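Local coordinates for protein dihydropteroate synthase (Clostridioides difficile, PDB 6PZ2) that catalyses the condensation of dihydropterin pyrophosphate with p-aminobenzoate to give dihydropteroate in folate synthesis, and belongs to the enzyme family targeted by sulfonamide antibiotics, at residues S91-K96 against M110-W115; D69-R74 against A97-E102; G209-S214 against E229-T234. One frame throughout, in Å; residues are numbered along the deposited sequence.

Interactions 1 and 2 share one part of the barrel and touch: Glu71 of interaction 2 forms a salt bridge with Lys96 of interaction 1, its OE1 lying 2.6 Å from Lys96 NZ. Interaction 1 is buried near the centre of the chain and pairs two neighbouring strands by backbone bonds, with pterin-binding side chains at their C-terminal ends. Interaction 2, about 17 Å from that centre, is apolar packing between two outer helices, partly buried and edged by acidic groups. Interaction 3 lies on the opposite side of the centre from interaction 2; there threonine hydroxyls join a ligand-binding loop to a helix. Interactions 1 and 3 both hold pteroic acid, without touching each other.

Interaction 1 (S91-K96 against M110-W115). With PT1 (pteroic acid), chain K.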
loop_
_atom_site.group_PDB
_atom_site.type_symbol
_atom_site.label_atom_id
_atom_site.label_comp_id
_atom_site.label_asym_id
_atom_site.label_seq_id
_atom_site.Cartn_x
_atom_site.Cartn_y
_atom_site.Cartn_z
ATOM N N SER A 91 -20.099 -11.447 -10.889
ATOM C CA SER A 91 -19.165 -12.373 -11.430
ATOM C C SER A 91 -19.477 -13.716 -10.780
ATOM O O SER A 91 -19.684 -13.714 -9.580
ATOM C CB SER A 91 -17.770 -11.908 -11.078
ATOM O OG SER A 91 -16.837 -12.943 -11.256
ATOM N N ILE A 92 -19.445 -14.833 -11.503
ATOM C CA ILE A 92 -19.741 -16.084 -10.823
ATOM C C ILE A 92 -18.422 -16.852 -10.708
ATOM O O ILE A 92 -17.784 -17.183 -11.682
ATOM C CB ILE A 92 -20.843 -16.900 -11.527
ATOM C CG1 ILE A 92 -21.082 -18.256 -10.859
ATOM C CG2 ILE A 92 -20.491 -17.134 -12.988
ATOM C CD1 ILE A 92 -21.843 -18.210 -9.570
ATOM N N ASP A 93 -18.038 -17.115 -9.480
ATOM C CA ASP A 93 -16.798 -17.767 -9.213
ATOM C C ASP A 93 -17.083 -19.261 -9.326
ATOM O O ASP A 93 -17.429 -19.877 -8.345
ATOM C CB ASP A 93 -16.287 -17.418 -7.811
ATOM C CG ASP A 93 -14.896 -17.940 -7.463
ATOM O OD1 ASP A 93 -14.507 -19.072 -7.883
ATOM O OD2 ASP A 93 -14.207 -17.202 -6.742
ATOM N N THR A 94 -16.941 -19.824 -10.500
ATOM C CA THR A 94 -17.142 -21.271 -10.645
ATOM C C THR A 94 -16.218 -21.774 -11.760
ATOM O O THR A 94 -15.992 -21.039 -12.718
ATOM C CB THR A 94 -18.596 -21.608 -11.019
ATOM O OG1 THR A 94 -18.752 -23.025 -10.999
ATOM C CG2 THR A 94 -18.984 -21.119 -12.396
ATOM N N TYR A 95 -15.737 -23.011 -11.650
ATOM C CA TYR A 95 -15.066 -23.643 -12.758
ATOM C C TYR A 95 -15.992 -24.649 -13.449
ATOM O O TYR A 95 -15.540 -25.371 -14.348
ATOM C CB TYR A 95 -13.806 -24.380 -12.299
ATOM C CG TYR A 95 -14.002 -25.344 -11.161
ATOM C CD1 TYR A 95 -14.283 -26.683 -11.380
ATOM C CD2 TYR A 95 -13.834 -24.921 -9.857
ATOM C CE1 TYR A 95 -14.397 -27.580 -10.330
ATOM C CE2 TYR A 95 -13.973 -25.794 -8.791
ATOM C CZ TYR A 95 -14.267 -27.124 -9.029
ATOM O OH TYR A 95 -14.412 -27.963 -7.960
ATOM N N LYS A 96 -17.265 -24.709 -13.057
ATOM C CA LYS A 96 -18.193 -25.667 -13.679
ATOM C C LYS A 96 -19.080 -24.957 -14.707
ATOM O O LYS A 96 -19.752 -23.975 -14.416
ATOM C CB LYS A 96 -19.021 -26.360 -12.603
ATOM C CG LYS A 96 -18.179 -26.991 -11.501
ATOM C CD LYS A 96 -18.989 -27.786 -10.521
ATOM C CE LYS A 96 -18.196 -28.230 -9.310
ATOM N NZ LYS A 96 -17.833 -27.105 -8.415
ATOM N N MET A 110 -19.865 -11.983 -15.725
ATOM C CA MET A 110 -18.527 -12.508 -15.941
ATOM C C MET A 110 -18.435 -13.884 -15.273
ATOM O O MET A 110 -19.044 -14.097 -14.249
ATOM C CB MET A 110 -17.499 -11.583 -15.276
ATOM C CG MET A 110 -16.111 -12.204 -15.069
ATOM S SD MET A 110 -14.891 -11.082 -14.284
ATOM C CE MET A 110 -14.511 -9.995 -15.656
ATOM N N VAL A 111 -17.719 -14.811 -15.883
ATOM C CA VAL A 111 -17.400 -16.054 -15.235
ATOM C C VAL A 111 -15.956 -15.904 -14.754
ATOM O O VAL A 111 -15.056 -15.635 -15.517
ATOM C CB VAL A 111 -17.568 -17.252 -16.191
ATOM C CG1 VAL A 111 -17.091 -18.545 -15.551
ATOM C CG2 VAL A 111 -19.000 -17.402 -16.684
ATOM N N ASN A 112 -15.767 -16.132 -13.479
ATOM C CA ASN A 112 -14.495 -16.156 -12.875
ATOM C C ASN A 112 -14.062 -17.617 -12.720
ATOM O O ASN A 112 -14.395 -18.252 -11.721
ATOM C CB ASN A 112 -14.557 -15.433 -11.526
ATOM C CG ASN A 112 -13.224 -15.414 -10.807
ATOM O OD1 ASN A 112 -12.201 -15.547 -11.471
ATOM N ND2 ASN A 112 -13.231 -15.270 -9.483
ATOM N N ASP A 113 -13.233 -18.102 -13.628
ATOM C CA ASP A 113 -12.862 -19.528 -13.617
ATOM C C ASP A 113 -11.463 -19.732 -13.036
ATOM O O ASP A 113 -10.487 -19.486 -13.723
ATOM C CB ASP A 113 -12.875 -20.075 -15.043
ATOM C CG ASP A 113 -12.666 -21.577 -15.137
ATOM O OD1 ASP A 113 -12.304 -22.199 -14.120
ATOM O OD2 ASP A 113 -12.922 -22.119 -16.224
ATOM N N VAL A 114 -11.375 -20.312 -11.848
ATOM C CA VAL A 114 -10.088 -20.524 -11.181
ATOM C C VAL A 114 -9.344 -21.729 -11.756
ATOM O O VAL A 114 -8.299 -22.073 -11.205
ATOM C CB VAL A 114 -10.217 -20.694 -9.658
ATOM C CG1 VAL A 114 -10.841 -19.463 -9.001
ATOM C CG2 VAL A 114 -10.966 -21.965 -9.281
ATOM N N TRP A 115 -9.846 -22.347 -12.815
ATOM C CA TRP A 115 -9.053 -23.331 -13.579
ATOM C C TRP A 115 -8.818 -22.870 -15.019
ATOM O O TRP A 115 -8.238 -23.581 -15.820
ATOM C CB TRP A 115 -9.731 -24.697 -13.522
ATOM C CG TRP A 115 -9.339 -25.420 -12.279
ATOM C CD1 TRP A 115 -10.066 -25.607 -11.143
ATOM C CD2 TRP A 115 -8.055 -26.004 -12.044
ATOM N NE1 TRP A 115 -9.321 -26.295 -10.213
ATOM C CE2 TRP A 115 -8.081 -26.541 -10.738
ATOM C CE3 TRP A 115 -6.894 -26.114 -12.815
ATOM C CZ2 TRP A 115 -6.976 -27.174 -10.180
ATOM C CZ3 TRP A 115 -5.816 -26.779 -12.275
ATOM C CH2 TRP A 115 -5.863 -27.297 -10.980
HETATM C C2 PT1 K . -8.033 -15.286 -7.150
HETATM C C3 PT1 K . -8.955 -16.065 -6.341
HETATM C C5 PT1 K . -10.257 -16.295 -6.968
HETATM N N6 PT1 K . -8.699 -16.546 -5.095
HETATM C C7 PT1 K . -9.580 -15.128 -8.892
HETATM N N9 PT1 K . -10.481 -15.838 -8.199
HETATM C C10 PT1 K . -9.628 -17.268 -4.449
HETATM N N11 PT1 K . -9.864 -14.657 -10.120
HETATM C C12 PT1 K . -10.861 -17.527 -5.060
HETATM C C21 PT1 K . -4.042 -19.268 0.592
HETATM O O22 PT1 K . -2.908 -19.590 0.204
HETATM O O1 PT1 K . -6.802 -14.990 -6.706
HETATM N N4 PT1 K . -8.358 -14.872 -8.392
HETATM N N8 PT1 K . -11.167 -17.010 -6.273
HETATM C C13 PT1 K . -9.311 -17.827 -3.078
HETATM N N14 PT1 K . -8.172 -18.727 -3.213
HETATM C C15 PT1 K . -7.234 -18.875 -2.252
HETATM C C16 PT1 K . -7.414 -18.416 -0.941
HETATM C C17 PT1 K . -6.022 -19.451 -2.608
HETATM C C18 PT1 K . -6.389 -18.580 -0.013
HETATM C C19 PT1 K . -4.994 -19.612 -1.683
HETATM C C20 PT1 K . -5.176 -19.164 -0.385
HETATM O O23 PT1 K . -4.216 -18.975 1.776
HETATM O O HOH W 1 -13.816 -20.393 -10.266
HETATM O O HOH W 2 -13.072 -24.960 -15.990
#
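Tyr95 lays one ring face against the edge of Trp115, whose CD1 stands 3.9 Å from Tyr95 CG. The pair is T-shaped, the planes 82° apart, with the indole offset toward the phenol's rim. With CG set between its backbone N and carbonyl carbon (chi1 52°), the Tyr95 ring also meets Val114 CG2 at a slant, its CD2 4.2 Å away, while its OH bonds to Glu57. Asp113 OD1, which lies 3.2 Å from Tyr95 CB, accepts from Trp115 N in an Asx turn, the donor standing above the carboxylate plane.

These loops extend parallel neighbouring strands of the TIM barrel, joined through helix 97-105 in a beta-alpha-beta crossover. Ile92 bonds to the residues before and after Val111: its N donates to Met110 O at 2.9 Å, and its O accepts from Asn112 N at the same length. On the helix-facing side Ile92 CG2 packs 4.0 Å from Val111 CG2; on the other, Ser91 OG abuts Asn112 CB and bonds to Asp53.

At the strand end Asn112 presents its amide to the pterin of pteroic acid. OD1 accepts from ligand N11 at 2.8 Å, and ND2 donates to ligand N9 at 3.1 Å; ND2 also hydrogen-bonds to Asp53, which probably fixes the amide's rotation. Asp93 runs beside Asn112 with its carboxylate turned 57° from the amide, and one water links Asp93 OD1 to Asn112 O and Val114 N.

Interaction 2 (D69-R74 against A97-E102)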
loop_
_atom_site.group_PDB
_atom_site.type_symbol
_atom_site.label_atom_id
_atom_site.label_comp_id
_atom_site.label_asym_id
_atom_site.label_seq_id
_atom_site.Cartn_x
_atom_site.Cartn_y
_atom_site.Cartn_z
ATOM N N ASP A 69 -25.288 -29.133 -8.584
ATOM C CA ASP A 69 -26.659 -28.900 -8.138
ATOM C C ASP A 69 -26.633 -28.120 -6.820
ATOM O O ASP A 69 -27.358 -27.138 -6.654
ATOM C CB ASP A 69 -27.447 -30.199 -7.919
ATOM C CG ASP A 69 -28.081 -30.808 -9.161
ATOM O OD1 ASP A 69 -28.078 -30.162 -10.232
ATOM O OD2 ASP A 69 -28.598 -31.938 -9.037
ATOM N N GLU A 70 -25.799 -28.577 -5.891
ATOM C CA GLU A 70 -25.666 -27.910 -4.606
ATOM C C GLU A 70 -25.142 -26.487 -4.816
ATOM O O GLU A 70 -25.628 -25.546 -4.202
ATOM C CB GLU A 70 -24.772 -28.711 -3.660
ATOM C CG GLU A 70 -24.517 -28.037 -2.324
ATOM C CD GLU A 70 -25.723 -27.875 -1.418
ATOM O OE1 GLU A 70 -26.419 -28.889 -1.222
ATOM O OE2 GLU A 70 -25.978 -26.739 -0.922
ATOM N N GLU A 71 -24.151 -26.342 -5.677
ATOM C CA GLU A 71 -23.552 -25.033 -5.909
ATOM C C GLU A 71 -24.634 -24.054 -6.410
ATOM O O GLU A 71 -24.679 -22.866 -6.015
ATOM C CB GLU A 71 -22.365 -25.263 -6.846
ATOM C CG GLU A 71 -21.482 -24.053 -7.110
ATOM C CD GLU A 71 -20.231 -24.353 -7.926
ATOM O OE1 GLU A 71 -19.927 -25.549 -8.132
ATOM O OE2 GLU A 71 -19.573 -23.388 -8.387
ATOM N N LEU A 72 -25.503 -24.529 -7.304
ATOM C CA LEU A 72 -26.577 -23.679 -7.911
ATOM C C LEU A 72 -27.663 -23.293 -6.888
ATOM O O LEU A 72 -28.215 -22.144 -6.870
ATOM C CB LEU A 72 -27.159 -24.420 -9.123
ATOM C CG LEU A 72 -26.341 -24.279 -10.409
ATOM C CD1 LEU A 72 -26.786 -25.259 -11.482
ATOM C CD2 LEU A 72 -26.424 -22.859 -10.948
ATOM N N ARG A 73 -27.954 -24.234 -6.000
ATOM C CA ARG A 73 -28.938 -24.005 -4.920
ATOM C C ARG A 73 -28.445 -22.854 -4.036
ATOM O O ARG A 73 -29.238 -22.029 -3.584
ATOM C CB ARG A 73 -29.153 -25.257 -4.058
ATOM C CG ARG A 73 -30.016 -26.324 -4.706
ATOM C CD ARG A 73 -30.365 -27.472 -3.767
ATOM N NE ARG A 73 -29.252 -28.280 -3.285
ATOM C CZ ARG A 73 -28.878 -29.459 -3.774
ATOM N NH1 ARG A 73 -28.017 -30.201 -3.097
ATOM N NH2 ARG A 73 -29.358 -29.901 -4.922
ATOM N N ARG A 74 -27.128 -22.769 -3.836
ATOM C CA ARG A 74 -26.564 -21.690 -3.024
ATOM C C ARG A 74 -26.558 -20.383 -3.817
ATOM O O ARG A 74 -26.919 -19.349 -3.252
ATOM C CB ARG A 74 -25.145 -22.019 -2.565
ATOM C CG ARG A 74 -25.073 -23.206 -1.619
ATOM C CD ARG A 74 -23.670 -23.758 -1.611
ATOM N NE ARG A 74 -23.571 -24.909 -0.726
ATOM C CZ ARG A 74 -22.431 -25.434 -0.305
ATOM N NH1 ARG A 74 -21.285 -24.896 -0.690
ATOM N NH2 ARG A 74 -22.449 -26.525 0.451
ATOM N N ALA A 97 -19.091 -25.518 -15.911
ATOM C CA ALA A 97 -19.777 -24.943 -17.060
ATOM C C ALA A 97 -21.292 -24.890 -16.831
ATOM O O ALA A 97 -21.941 -23.920 -17.228
ATOM C CB ALA A 97 -19.421 -25.741 -18.290
ATOM N N ASP A 98 -21.857 -25.884 -16.159
ATOM C CA ASP A 98 -23.327 -25.905 -15.918
ATOM C C ASP A 98 -23.737 -24.843 -14.894
ATOM O O ASP A 98 -24.800 -24.216 -15.045
ATOM C CB ASP A 98 -23.884 -27.264 -15.482
ATOM C CG ASP A 98 -23.080 -28.030 -14.445
ATOM O OD1 ASP A 98 -23.592 -29.054 -14.022
ATOM O OD2 ASP A 98 -21.945 -27.637 -14.076
ATOM N N VAL A 99 -22.885 -24.623 -13.898
ATOM C CA VAL A 99 -23.125 -23.549 -12.950
ATOM C C VAL A 99 -23.061 -22.208 -13.687
ATOM O O VAL A 99 -23.944 -21.344 -13.538
ATOM C CB VAL A 99 -22.105 -23.598 -11.804
ATOM C CG1 VAL A 99 -22.274 -22.408 -10.887
ATOM C CG2 VAL A 99 -22.183 -24.903 -11.025
ATOM N N ALA A 100 -22.001 -22.036 -14.459
ATOM C CA ALA A 100 -21.819 -20.790 -15.206
ATOM C C ALA A 100 -23.015 -20.487 -16.112
ATOM O O ALA A 100 -23.482 -19.330 -16.238
ATOM C CB ALA A 100 -20.564 -20.883 -16.036
ATOM N N GLU A 101 -23.434 -21.532 -16.811
ATOM C CA GLU A 101 -24.572 -21.420 -17.723
ATOM C C GLU A 101 -25.816 -20.871 -17.018
ATOM O O GLU A 101 -26.431 -19.916 -17.523
ATOM C CB GLU A 101 -24.951 -22.767 -18.339
ATOM C CG GLU A 101 -26.154 -22.627 -19.259
ATOM C CD GLU A 101 -26.030 -23.370 -20.571
ATOM O OE1 GLU A 101 -25.506 -24.519 -20.570
ATOM O OE2 GLU A 101 -26.435 -22.782 -21.582
ATOM N N GLU A 102 -26.213 -21.498 -15.907
ATOM C CA GLU A 102 -27.407 -21.022 -15.174
ATOM C C GLU A 102 -27.215 -19.572 -14.717
ATOM O O GLU A 102 -28.135 -18.737 -14.835
ATOM C CB GLU A 102 -27.745 -21.909 -13.974
ATOM C CG GLU A 102 -28.407 -23.238 -14.336
ATOM C CD GLU A 102 -29.371 -23.194 -15.520
ATOM O OE1 GLU A 102 -29.034 -23.765 -16.618
ATOM O OE2 GLU A 102 -30.425 -22.523 -15.373
#
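Two successive outer helices of the TIM barrel, 68-85 and 97-105, pack side by side here, their short segments running in nearly the same direction at 27° with axes 9.6 Å apart. Leu72 reaches across from the first helix: its CD2 lies 3.4 Å from Glu102 CB, and CD1 touches Glu102 CG, so both methyls rest on the aliphatic root of that glutamate. CD2 also comes within 4.2 Å of Val99 CG1. CG of Leu72 is anti to its carbonyl carbon (chi1 -82°), which carries the isobutyl group over toward the second helix.

Deeper in, the extended chain of Glu71 crosses the Val99 isopropyl group at about a right angle, with Glu71 CD 3.7 Å from Val99 CG2. Both Val99 methyls thus lie against the carboxylate end, whose oxygens are held by Lys96 and Thr94, in the turn that leads into helix 97-105. Glu102 instead bends and sends its carboxylate to Lys105 in its own helix.

The contact is van der Waals packing, with no polar bond between the two segments; the bonds to Lys96 and Thr94 probably make Glu71's carboxylate tolerable beside valine methyls.

Interaction 3 (G209-S214 against E229-T234); sequences GTSRKS and EGTIAT. With PT1 (pteroic acid), chain K; SO4 (sulfate ion), chain D.
Thr210 and Thr234 reach toward each other tip to tip, the OG1 of Thr210 donating to Thr234 OG1 at 2.6 Å. Thr234 OG1 in turn donates to Thr231 O, one turn earlier in helix 228-240, at 2.8 Å. Each hydroxyl sits between its backbone N and carbonyl carbon (chi1 65° in Thr210 and 64° in Thr234), which points the two oxygens at each other in a buried setting. Thr231 adds a second point of contact: its OG1 takes a weak, long bond from Arg212 N, and its CG2 packs 3.9 Å from Ser211 CB. Ser211 OG turns instead to His249.

The loop residues are set by a type II turn from Thr210 to Lys213, closed by Lys213 N donating to Thr210 O. The Arg212 guanidinium extends outward, its edge meeting a sulfate ion probably taken up from the crystallisation liquor. Lys213 runs extended along pteroic acid, its NZ 2.7 Å from ligand O1 and also bonded to ligand N6, Gly209 O and Val180 O. Ser214 holds the ligand's carboxylate twice, through N to O23 and through OG to O22 at 2.8 Å. Helix 228-240 also packs on the second subunit, Ile232 against Ile232 of that subunit. A loop after a barrel strand that clasps both pterin and benzoate ends is characteristic of the dihydropteroate synthase active site at the C-terminal mouth of the TIM barrel.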
loop_
_atom_site.group_PDB
_atom_site.type_symbol
_atom_site.label_atom_id
_atom_site.label_comp_id
_atom_site.label_asym_id
_atom_site.label_seq_id
_atom_site.Cartn_x
_atom_site.Cartn_y
_atom_site.Cartn_z
ATOM N N GLY A 209 -5.743 -11.384 -7.062
ATOM C CA GLY A 209 -6.315 -11.661 -5.769
ATOM C C GLY A 209 -5.299 -12.210 -4.782
ATOM O O GLY A 209 -4.714 -13.263 -5.026
ATOM N N THR A 210 -5.124 -11.493 -3.673
ATOM C CA THR A 210 -4.159 -11.850 -2.606
ATOM C C THR A 210 -4.818 -11.788 -1.230
ATOM O O THR A 210 -4.278 -12.311 -0.261
ATOM C CB THR A 210 -2.954 -10.900 -2.566
ATOM O OG1 THR A 210 -3.425 -9.596 -2.208
ATOM C CG2 THR A 210 -2.227 -10.848 -3.888
ATOM N N SER A 211 -5.981 -11.147 -1.172
ATOM C CA SER A 211 -6.610 -10.754 0.069
ATOM C C SER A 211 -6.632 -11.925 1.052
ATOM O O SER A 211 -7.188 -12.968 0.787
ATOM C CB SER A 211 -7.992 -10.237 -0.191
ATOM O OG SER A 211 -8.573 -9.763 1.012
ATOM N N ARG A 212 -5.970 -11.715 2.171
ATOM C CA ARG A 212 -5.937 -12.587 3.348
ATOM C C ARG A 212 -5.191 -13.895 3.090
ATOM O O ARG A 212 -5.197 -14.730 3.974
ATOM C CB ARG A 212 -7.334 -12.911 3.878
ATOM C CG ARG A 212 -8.087 -11.672 4.335
ATOM C CD ARG A 212 -9.428 -12.010 4.947
ATOM N NE ARG A 212 -10.088 -10.734 5.128
ATOM C CZ ARG A 212 -11.330 -10.617 5.560
ATOM N NH1 ARG A 212 -11.980 -11.732 5.827
ATOM N NH2 ARG A 212 -11.897 -9.427 5.711
ATOM N N LYS A 213 -4.519 -14.063 1.966
ATOM C CA LYS A 213 -3.951 -15.363 1.648
ATOM C C LYS A 213 -2.713 -15.637 2.505
ATOM O O LYS A 213 -2.136 -14.750 3.128
ATOM C CB LYS A 213 -3.617 -15.430 0.160
ATOM C CG LYS A 213 -4.856 -15.409 -0.716
ATOM C CD LYS A 213 -4.633 -15.788 -2.148
ATOM C CE LYS A 213 -5.880 -15.528 -2.961
ATOM N NZ LYS A 213 -5.643 -15.823 -4.386
ATOM N N SER A 214 -2.333 -16.903 2.509
ATOM C CA SER A 214 -1.245 -17.419 3.323
ATOM C C SER A 214 0.093 -16.838 2.862
ATOM O O SER A 214 1.042 -16.808 3.621
ATOM C CB SER A 214 -1.202 -18.923 3.248
ATOM O OG SER A 214 -0.750 -19.295 1.955
ATOM N N GLU A 229 -3.087 -4.865 5.863
ATOM C CA GLU A 229 -2.123 -3.907 5.325
ATOM C C GLU A 229 -1.211 -4.635 4.335
ATOM O O GLU A 229 -0.794 -4.019 3.354
ATOM C CB GLU A 229 -1.348 -2.984 6.280
ATOM C CG GLU A 229 -1.322 -3.242 7.758
ATOM C CD GLU A 229 -2.603 -3.217 8.565
ATOM O OE1 GLU A 229 -3.271 -2.166 8.604
ATOM O OE2 GLU A 229 -2.896 -4.280 9.161
ATOM N N GLY A 230 -0.990 -5.933 4.495
ATOM C CA GLY A 230 -0.302 -6.701 3.450
ATOM C C GLY A 230 -1.062 -6.718 2.133
ATOM O O GLY A 230 -0.485 -6.601 1.040
ATOM N N THR A 231 -2.376 -6.892 2.226
ATOM C CA THR A 231 -3.193 -6.962 1.043
ATOM C C THR A 231 -3.158 -5.597 0.345
ATOM O O THR A 231 -3.012 -5.488 -0.890
ATOM C CB THR A 231 -4.630 -7.328 1.428
ATOM O OG1 THR A 231 -4.615 -8.615 2.056
ATOM C CG2 THR A 231 -5.564 -7.229 0.243
ATOM N N ILE A 232 -3.271 -4.550 1.157
ATOM C CA ILE A 232 -3.169 -3.185 0.585
ATOM C C ILE A 232 -1.825 -3.017 -0.118
ATOM O O ILE A 232 -1.777 -2.492 -1.220
ATOM C CB ILE A 232 -3.429 -2.106 1.649
ATOM C CG1 ILE A 232 -4.905 -2.139 2.049
ATOM C CG2 ILE A 232 -3.016 -0.730 1.146
ATOM C CD1 ILE A 232 -5.204 -1.221 3.195
ATOM N N ALA A 233 -0.751 -3.580 0.434
ATOM C CA ALA A 233 0.521 -3.451 -0.234
ATOM C C ALA A 233 0.464 -4.110 -1.617
ATOM O O ALA A 233 0.946 -3.524 -2.613
ATOM C CB ALA A 233 1.620 -4.045 0.614
ATOM N N THR A 234 -0.132 -5.306 -1.698
ATOM C CA THR A 234 -0.153 -6.014 -2.992
ATOM C C THR A 234 -1.122 -5.330 -3.971
ATOM O O THR A 234 -0.878 -5.298 -5.175
ATOM C CB THR A 234 -0.525 -7.489 -2.805
ATOM O OG1 THR A 234 -1.858 -7.544 -2.306
ATOM C CG2 THR A 234 0.396 -8.203 -1.833
HETATM C C2 PT1 K . -8.033 -15.286 -7.150
HETATM C C3 PT1 K . -8.955 -16.065 -6.341
HETATM C C5 PT1 K . -10.257 -16.295 -6.968
HETATM N N6 PT1 K . -8.699 -16.546 -5.095
HETATM C C7 PT1 K . -9.580 -15.128 -8.892
HETATM N N9 PT1 K . -10.481 -15.838 -8.199
HETATM C C10 PT1 K . -9.628 -17.268 -4.449
HETATM N N11 PT1 K . -9.864 -14.657 -10.120
HETATM C C12 PT1 K . -10.861 -17.527 -5.060
HETATM C C21 PT1 K . -4.042 -19.268 0.592
HETATM O O22 PT1 K . -2.908 -19.590 0.204
HETATM O O1 PT1 K . -6.802 -14.990 -6.706
HETATM N N4 PT1 K . -8.358 -14.872 -8.392
HETATM N N8 PT1 K . -11.167 -17.010 -6.273
HETATM C C13 PT1 K . -9.311 -17.827 -3.078
HETATM N N14 PT1 K . -8.172 -18.727 -3.213
HETATM C C15 PT1 K . -7.234 -18.875 -2.252
HETATM C C16 PT1 K . -7.414 -18.416 -0.941
HETATM C C17 PT1 K . -6.022 -19.451 -2.608
HETATM C C18 PT1 K . -6.389 -18.580 -0.013
HETATM C C19 PT1 K . -4.994 -19.612 -1.683
HETATM C C20 PT1 K . -5.176 -19.164 -0.385
HETATM O O23 PT1 K . -4.216 -18.975 1.776
HETATM S S SO4 D . -15.510 -10.138 6.708
HETATM O O1 SO4 D . -14.170 -10.151 7.342
HETATM O O2 SO4 D . -15.798 -11.530 6.270
HETATM O O3 SO4 D . -15.635 -9.253 5.518
HETATM O O4 SO4 D . -16.417 -9.647 7.772
#